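PDB 4BGV: malate dehydrogenase, which probably catalyses the reversible NAD-dependent oxidation of malate to oxaloacetate in the tricarboxylic acid cycle. Local coordinates for residues I101-M104 with K105-E109; T124-A127 with D128-A131; S138-P142 with E143-G147. All blocks are in the same frame, centred on the assembly; numbering follows the deposited sequence.

Contact 1: residues I101-M104 with K105-E109; sequences IGIM and KSVGE
I101 with K105, G102 with S106, I103 with V107 and M104 with G108 are joined by four successive backbone hydrogen bonds, a worked example of how an alpha-helix hands each carbonyl to the amide one turn on. The bonds differ in length. G108 N lies 2.7 Å from M104 O. At the long end, S106 N lies 3.2 Å from G102 O.

Side-chain hydrogen bonding is added at S106. Its hydroxyl turns back along the helix and gives a bond of 3.1 Å from S106 OG to I103 O, well off the C=O direction (C=O...OG angle 121°) and tilted from the carbonyl plane. The torsion responsible sets OG between the backbone N and the carbonyl carbon (chi1 71°). Since V107 N also donates to I103 O, two bonds grip this one acceptor.

Charge pairs one turn further along, between K105 and E109. The lysine chain runs extended until its last bond, which swings the ammonium group round so that K105 NZ lies 2.8 Å from E109 OE2. The carboxylate oxygen is met on its syn side, with NZ a little out of the plane, and a weak bond to N322 O gives the lysine a second partner.

Apolar contact along the helix is slight: the methyl groups I103 CG2 and V107 CG2 stand 4.3 Å apart, while V107 CG2 also rests 3.4 Å from I103 O.

The larger hydrophobic chains look outward to other elements. I101 packs on A315, Y318 and F319 of helix 295-321, M104 bends into helix 127-138 beside A133 and I134, and both M104 and V107 lie on V81. Helix 93-114 is the crossover between parallel strands 78-81 and 119-122, a beta-alpha-beta unit of the Rossmann-type domain.

Contact 2: residues T124-A127 with D128-A131; sequences TNPA and DIMA
M130 N reaches P126 O at 3.0 Å and A131 N reaches A127 O at 2.8 Å, the opening bonds of helix 127-138, with P126 as N-cap residue behind a cis peptide bond. The proline ring is gripped from the helix side by two carbon chains: I129 lays its CG1 branch obliquely on the ring, 3.7 Å from P126 CG, and M130 brings its terminal methyl CE to within 4.0 Å of P126 CD. The methionine can do so because its chain is folded at chi2 and chi3. Lower on that chain, M130 CG sits 3.2 Å from T124 O, and the T124 side chain crosses the methionine at about a right angle.

T124 OG1 is hydrogen-bonded to A83 O, and the methyl T124 CG2 lies 4.0 Å from M130 CG. D128 curls its carboxylate back over the helix start: with CG lodged between backbone N and carbonyl carbon (chi1 40°), D128 OD1 accepts from I129 N at 2.7 Å. That bond is bent, 134° at the hydrogen, and meets the oxygen on its anti side. Across the contact, D128 OD1 also lies 3.5 Å from P126 CB.

A negative carboxylate in the first turn would be expected to suit the partly positive helix end. On the loop side, the cis peptide between N125 and P126 is likely to constrain the backbone at N125, which by similarity binds both NAD and substrate.

Contact 3: residues S138-P142 with E143-G147; sequences SGISP and ERIIG
S141 OG gives a short bond of 2.6 Å to E143 OE1, meeting the carboxylate at the syn lone pair. The glutamate reaches back because CG stands between backbone N and carbonyl carbon (chi1 85°) and the chain then folds at chi2.

S141 also supplies an acceptor from its backbone: R144 N lies 2.8 Å from S141 O, a 3-10 turn leading into strand 145-147. The next carbonyl is shared. I145 N reaches P142 O at a long 3.3 Å, from well above the carbonyl plane, while a water donates to the same oxygen at 2.6 Å and bridges to I145 O. Before the turn, S138 OG accepts from I140 N at 3.2 Å, an ST turn, and is bonded to I134 O as well; R144 NH2 finds E117 O.

Among the apolar groups, I140 CG2 lies 3.7 Å from R144 CB, crossing that side chain at about a right angle, and also touches I145 CG1.

An alanine in place of E143 removes the carboxylate, and the S141 hydroxyl, left without that acceptor, would probably be free to turn. As deposited, S141 OG and O, P142 O, S138 OG and R144 NH2 each have a partner, while the buried I140 and I145 pack together.

In the fold
The three contacts follow one another along the chain through the second half of the Rossmann-type NAD domain, their centres 12 to 13 Å apart. Contacts 1 and 2 meet through methionines, M104 CG lying 3.4 Å from M130 SD, and M104 CE reaches T124 OG1 at 3.5 Å. Contact 3 leans on both: S138 CB is 3.4 Å from G108 O, and I145 CG2 is 4.0 Å from A131 CB. Contact 2 is the one at the active site, for the side chain of N125 comes within about 3 Å of that of H180, the probable proton acceptor, whereas contact 3 lies further off, its I145 side chain about 11 Å from that of V123, probably NAD-binding.

Contact 1: residues I101-M104 with K105-E109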
loop_
_atom_site.group_PDB
_atom_site.type_symbol
_atom_site.label_atom_id
_atom_site.label_comp_id
_atom_site.label_asym_id
_atom_site.label_seq_id
_atom_site.Cartn_x
_atom_site.Cartn_y
_atom_site.Cartn_z
ATOM N N ILE A 101 21.805 -12.114 28.493
ATOM C CA ILE A 101 21.024 -13.208 29.067
ATOM C C ILE A 101 20.305 -12.729 30.336
ATOM O O ILE A 101 19.135 -13.054 30.568
ATOM C CB ILE A 101 21.906 -14.459 29.349
ATOM C CG1 ILE A 101 22.229 -15.177 28.033
ATOM C CG2 ILE A 101 21.191 -15.426 30.270
ATOM C CD1 ILE A 101 23.326 -16.224 28.149
ATOM N N GLY A 102 21.006 -11.930 31.140
ATOM C CA GLY A 102 20.427 -11.374 32.348
ATOM C C GLY A 102 19.267 -10.449 32.029
ATOM O O GLY A 102 18.257 -10.455 32.726
ATOM N N ILE A 103 19.418 -9.651 30.974
ATOM C CA ILE A 103 18.345 -8.767 30.531
ATOM C C ILE A 103 17.130 -9.587 30.068
ATOM O O ILE A 103 15.990 -9.271 30.413
ATOM C CB ILE A 103 18.837 -7.809 29.418
ATOM C CG1 ILE A 103 19.899 -6.857 29.977
ATOM C CG2 ILE A 103 17.685 -7.008 28.838
ATOM C CD1 ILE A 103 20.654 -6.087 28.913
ATOM N N MET A 104 17.376 -10.666 29.331
ATOM C CA MET A 104 16.284 -11.524 28.870
ATOM C C MET A 104 15.581 -12.177 30.053
ATOM O O MET A 104 14.361 -12.344 30.033
ATOM C CB MET A 104 16.787 -12.618 27.909
ATOM C CG MET A 104 17.393 -12.116 26.597
ATOM S SD MET A 104 16.258 -11.136 25.586
ATOM C CE MET A 104 16.753 -9.483 26.048
ATOM N N LYS A 105 16.351 -12.553 31.073
ATOM C CA LYS A 105 15.773 -13.170 32.264
ATOM C C LYS A 105 14.762 -12.219 32.921
ATOM O O LYS A 105 13.628 -12.610 33.197
ATOM C CB LYS A 105 16.857 -13.636 33.259
ATOM C CG LYS A 105 16.299 -14.397 34.464
ATOM C CD LYS A 105 17.396 -15.152 35.238
ATOM C CE LYS A 105 16.816 -15.951 36.416
ATOM N NZ LYS A 105 16.195 -15.070 37.457
ATOM N N SER A 106 15.157 -10.970 33.144
ATOM C CA SER A 106 14.249 -10.020 33.775
ATOM C C SER A 106 13.092 -9.625 32.852
ATOM O O SER A 106 11.961 -9.456 33.314
ATOM C CB SER A 106 14.994 -8.783 34.295
ATOM O OG SER A 106 15.448 -7.975 33.226
ATOM N N VAL A 107 13.368 -9.470 31.556
ATOM C CA VAL A 107 12.293 -9.213 30.597
ATOM C C VAL A 107 11.294 -10.368 30.564
ATOM O O VAL A 107 10.080 -10.147 30.602
ATOM C CB VAL A 107 12.820 -8.899 29.174
ATOM C CG1 VAL A 107 11.705 -9.012 28.146
ATOM C CG2 VAL A 107 13.425 -7.493 29.131
ATOM N N GLY A 108 11.803 -11.598 30.521
ATOM C CA GLY A 108 10.942 -12.772 30.492
ATOM C C GLY A 108 10.106 -12.922 31.750
ATOM O O GLY A 108 8.949 -13.360 31.699
ATOM N N GLU A 109 10.690 -12.558 32.889
ATOM C CA GLU A 109 9.945 -12.556 34.150
ATOM C C GLU A 109 8.810 -11.535 34.149
ATOM O O GLU A 109 7.721 -11.817 34.643
ATOM C CB GLU A 109 10.891 -12.368 35.349
ATOM C CG GLU A 109 11.689 -13.656 35.621
ATOM C CD GLU A 109 12.930 -13.444 36.466
ATOM O OE1 GLU A 109 13.245 -12.278 36.810
ATOM O OE2 GLU A 109 13.593 -14.456 36.780
#

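Contact 2: residues T124-A127 with D128-A131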
loop_
_atom_site.group_PDB
_atom_site.type_symbol
_atom_site.label_atom_id
_atom_site.label_comp_id
_atom_site.label_asym_id
_atom_site.label_seq_id
_atom_site.Cartn_x
_atom_site.Cartn_y
_atom_site.Cartn_z
ATOM N N THR A 124 17.086 -9.406 20.229
ATOM C CA THR A 124 18.398 -9.288 20.871
ATOM C C THR A 124 19.374 -10.397 20.421
ATOM O O THR A 124 19.064 -11.584 20.514
ATOM C CB THR A 124 18.224 -9.314 22.408
ATOM O OG1 THR A 124 17.196 -8.383 22.796
ATOM C CG2 THR A 124 19.527 -8.949 23.116
ATOM N N ASN A 125 20.541 -10.008 19.916
ATOM C CA ASN A 125 21.498 -10.958 19.331
ATOM C C ASN A 125 22.456 -11.578 20.371
ATOM O O ASN A 125 22.883 -10.900 21.298
ATOM C CB ASN A 125 22.278 -10.271 18.194
ATOM C CG ASN A 125 23.371 -11.153 17.593
ATOM O OD1 ASN A 125 23.113 -11.982 16.716
ATOM N ND2 ASN A 125 24.607 -10.957 18.049
ATOM N N PRO A 126 22.772 -12.881 20.237
ATOM C CA PRO A 126 22.239 -13.830 19.253
ATOM C C PRO A 126 20.849 -14.294 19.659
ATOM O O PRO A 126 20.651 -14.783 20.773
ATOM C CB PRO A 126 23.226 -14.992 19.324
ATOM C CG PRO A 126 23.713 -14.968 20.740
ATOM C CD PRO A 126 23.763 -13.512 21.128
ATOM N N ALA A 127 19.898 -14.154 18.747
ATOM C CA ALA A 127 18.501 -14.327 19.088
ATOM C C ALA A 127 18.122 -15.778 19.366
ATOM O O ALA A 127 17.119 -16.032 20.030
ATOM C CB ALA A 127 17.593 -13.710 17.997
ATOM N N ASP A 128 18.902 -16.739 18.879
ATOM C CA ASP A 128 18.575 -18.112 19.245
ATOM C C ASP A 128 18.797 -18.309 20.749
ATOM O O ASP A 128 17.896 -18.781 21.453
ATOM C CB ASP A 128 19.316 -19.154 18.404
ATOM C CG ASP A 128 20.757 -18.782 18.129
ATOM O OD1 ASP A 128 21.314 -17.933 18.866
ATOM O OD2 ASP A 128 21.333 -19.357 17.167
ATOM N N ILE A 129 19.954 -17.884 21.247
ATOM C CA ILE A 129 20.234 -17.989 22.685
ATOM C C ILE A 129 19.308 -17.093 23.510
ATOM O O ILE A 129 18.862 -17.481 24.594
ATOM C CB ILE A 129 21.710 -17.640 23.041
ATOM C CG1 ILE A 129 22.669 -18.283 22.044
ATOM C CG2 ILE A 129 22.041 -18.045 24.493
ATOM C CD1 ILE A 129 22.484 -19.810 21.875
ATOM N N MET A 130 19.050 -15.884 23.029
ATOM C CA MET A 130 18.182 -14.962 23.761
ATOM C C MET A 130 16.734 -15.454 23.794
ATOM O O MET A 130 16.041 -15.238 24.785
ATOM C CB MET A 130 18.274 -13.533 23.212
ATOM C CG MET A 130 19.657 -12.909 23.376
ATOM S SD MET A 130 20.327 -13.040 25.045
ATOM C CE MET A 130 22.016 -13.504 24.696
ATOM N N ALA A 131 16.286 -16.123 22.728
ATOM C CA ALA A 131 14.982 -16.778 22.743
ATOM C C ALA A 131 14.953 -17.904 23.774
ATOM O O ALA A 131 13.970 -18.095 24.490
ATOM C CB ALA A 131 14.617 -17.317 21.341
#

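Contact 3: residues S138-P142 with E143-G147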
loop_
_atom_site.group_PDB
_atom_site.type_symbol
_atom_site.label_atom_id
_atom_site.label_comp_id
_atom_site.label_asym_id
_atom_site.label_seq_id
_atom_site.Cartn_x
_atom_site.Cartn_y
_atom_site.Cartn_z
ATOM N N SER A 138 10.320 -17.035 31.162
ATOM C CA SER A 138 8.894 -16.731 31.062
ATOM C C SER A 138 7.990 -17.946 31.261
ATOM O O SER A 138 6.850 -17.790 31.662
ATOM C CB SER A 138 8.560 -16.082 29.715
ATOM O OG SER A 138 8.652 -17.029 28.656
ATOM N N GLY A 139 8.487 -19.141 30.942
ATOM C CA GLY A 139 7.687 -20.357 31.038
ATOM C C GLY A 139 6.642 -20.492 29.934
ATOM O O GLY A 139 5.782 -21.381 29.960
ATOM N N ILE A 140 6.720 -19.608 28.950
ATOM C CA ILE A 140 5.797 -19.634 27.820
ATOM C C ILE A 140 6.028 -20.903 27.002
ATOM O O ILE A 140 7.170 -21.351 26.860
ATOM C CB ILE A 140 5.964 -18.348 26.972
ATOM C CG1 ILE A 140 5.299 -17.173 27.697
ATOM C CG2 ILE A 140 5.400 -18.515 25.551
ATOM C CD1 ILE A 140 5.586 -15.825 27.075
ATOM N N SER A 141 4.953 -21.508 26.508
ATOM C CA SER A 141 5.074 -22.705 25.683
ATOM C C SER A 141 5.988 -22.394 24.494
ATOM O O SER A 141 5.804 -21.388 23.805
ATOM C CB SER A 141 3.693 -23.200 25.226
ATOM O OG SER A 141 3.749 -24.543 24.771
ATOM N N PRO A 142 7.012 -23.235 24.282
ATOM C CA PRO A 142 8.148 -22.823 23.443
ATOM C C PRO A 142 7.826 -22.586 21.962
ATOM O O PRO A 142 8.572 -21.858 21.302
ATOM C CB PRO A 142 9.149 -23.973 23.603
ATOM C CG PRO A 142 8.360 -25.119 24.156
ATOM C CD PRO A 142 7.275 -24.501 24.987
ATOM N N GLU A 143 6.739 -23.165 21.460
ATOM C CA GLU A 143 6.309 -22.878 20.094
ATOM C C GLU A 143 5.843 -21.420 19.937
ATOM O O GLU A 143 5.674 -20.941 18.812
ATOM C CB GLU A 143 5.204 -23.847 19.643
ATOM C CG GLU A 143 3.776 -23.436 20.055
ATOM C CD GLU A 143 3.428 -23.799 21.500
ATOM O OE1 GLU A 143 4.281 -24.384 22.199
ATOM O OE2 GLU A 143 2.289 -23.510 21.942
ATOM N N ARG A 144 5.644 -20.715 21.051
ATOM C CA ARG A 144 5.110 -19.351 20.988
ATOM C C ARG A 144 6.219 -18.308 21.013
ATOM O O ARG A 144 5.955 -17.104 21.067
ATOM C CB ARG A 144 4.090 -19.102 22.115
ATOM C CG ARG A 144 2.905 -20.054 22.001
ATOM C CD ARG A 144 2.064 -20.133 23.274
ATOM N NE ARG A 144 1.175 -18.988 23.431
ATOM C CZ ARG A 144 0.014 -18.839 22.797
ATOM N NH1 ARG A 144 -0.395 -19.759 21.933
ATOM N NH2 ARG A 144 -0.739 -17.757 23.022
ATOM N N ILE A 145 7.461 -18.783 20.931
ATOM C CA ILE A 145 8.629 -17.908 20.946
ATOM C C ILE A 145 9.455 -18.150 19.683
ATOM O O ILE A 145 9.810 -19.294 19.378
ATOM C CB ILE A 145 9.528 -18.198 22.184
ATOM C CG1 ILE A 145 8.714 -18.060 23.479
ATOM C CG2 ILE A 145 10.716 -17.264 22.214
ATOM C CD1 ILE A 145 9.416 -18.642 24.731
ATOM N N ILE A 146 9.740 -17.084 18.940
ATOM C CA ILE A 146 10.637 -17.198 17.780
ATOM C C ILE A 146 11.698 -16.097 17.794
ATOM O O ILE A 146 11.457 -15.013 18.308
ATOM C CB ILE A 146 9.860 -17.179 16.434
ATOM C CG1 ILE A 146 9.073 -15.882 16.263
ATOM C CG2 ILE A 146 8.894 -18.365 16.363
ATOM C CD1 ILE A 146 8.282 -15.831 14.924
ATOM N N GLY A 147 12.872 -16.385 17.228
ATOM C CA GLY A 147 13.967 -15.435 17.203
ATOM C C GLY A 147 14.291 -14.926 15.802
ATOM O O GLY A 147 14.262 -15.683 14.835
HETATM O O HOH W 1 9.832 -22.094 19.066
#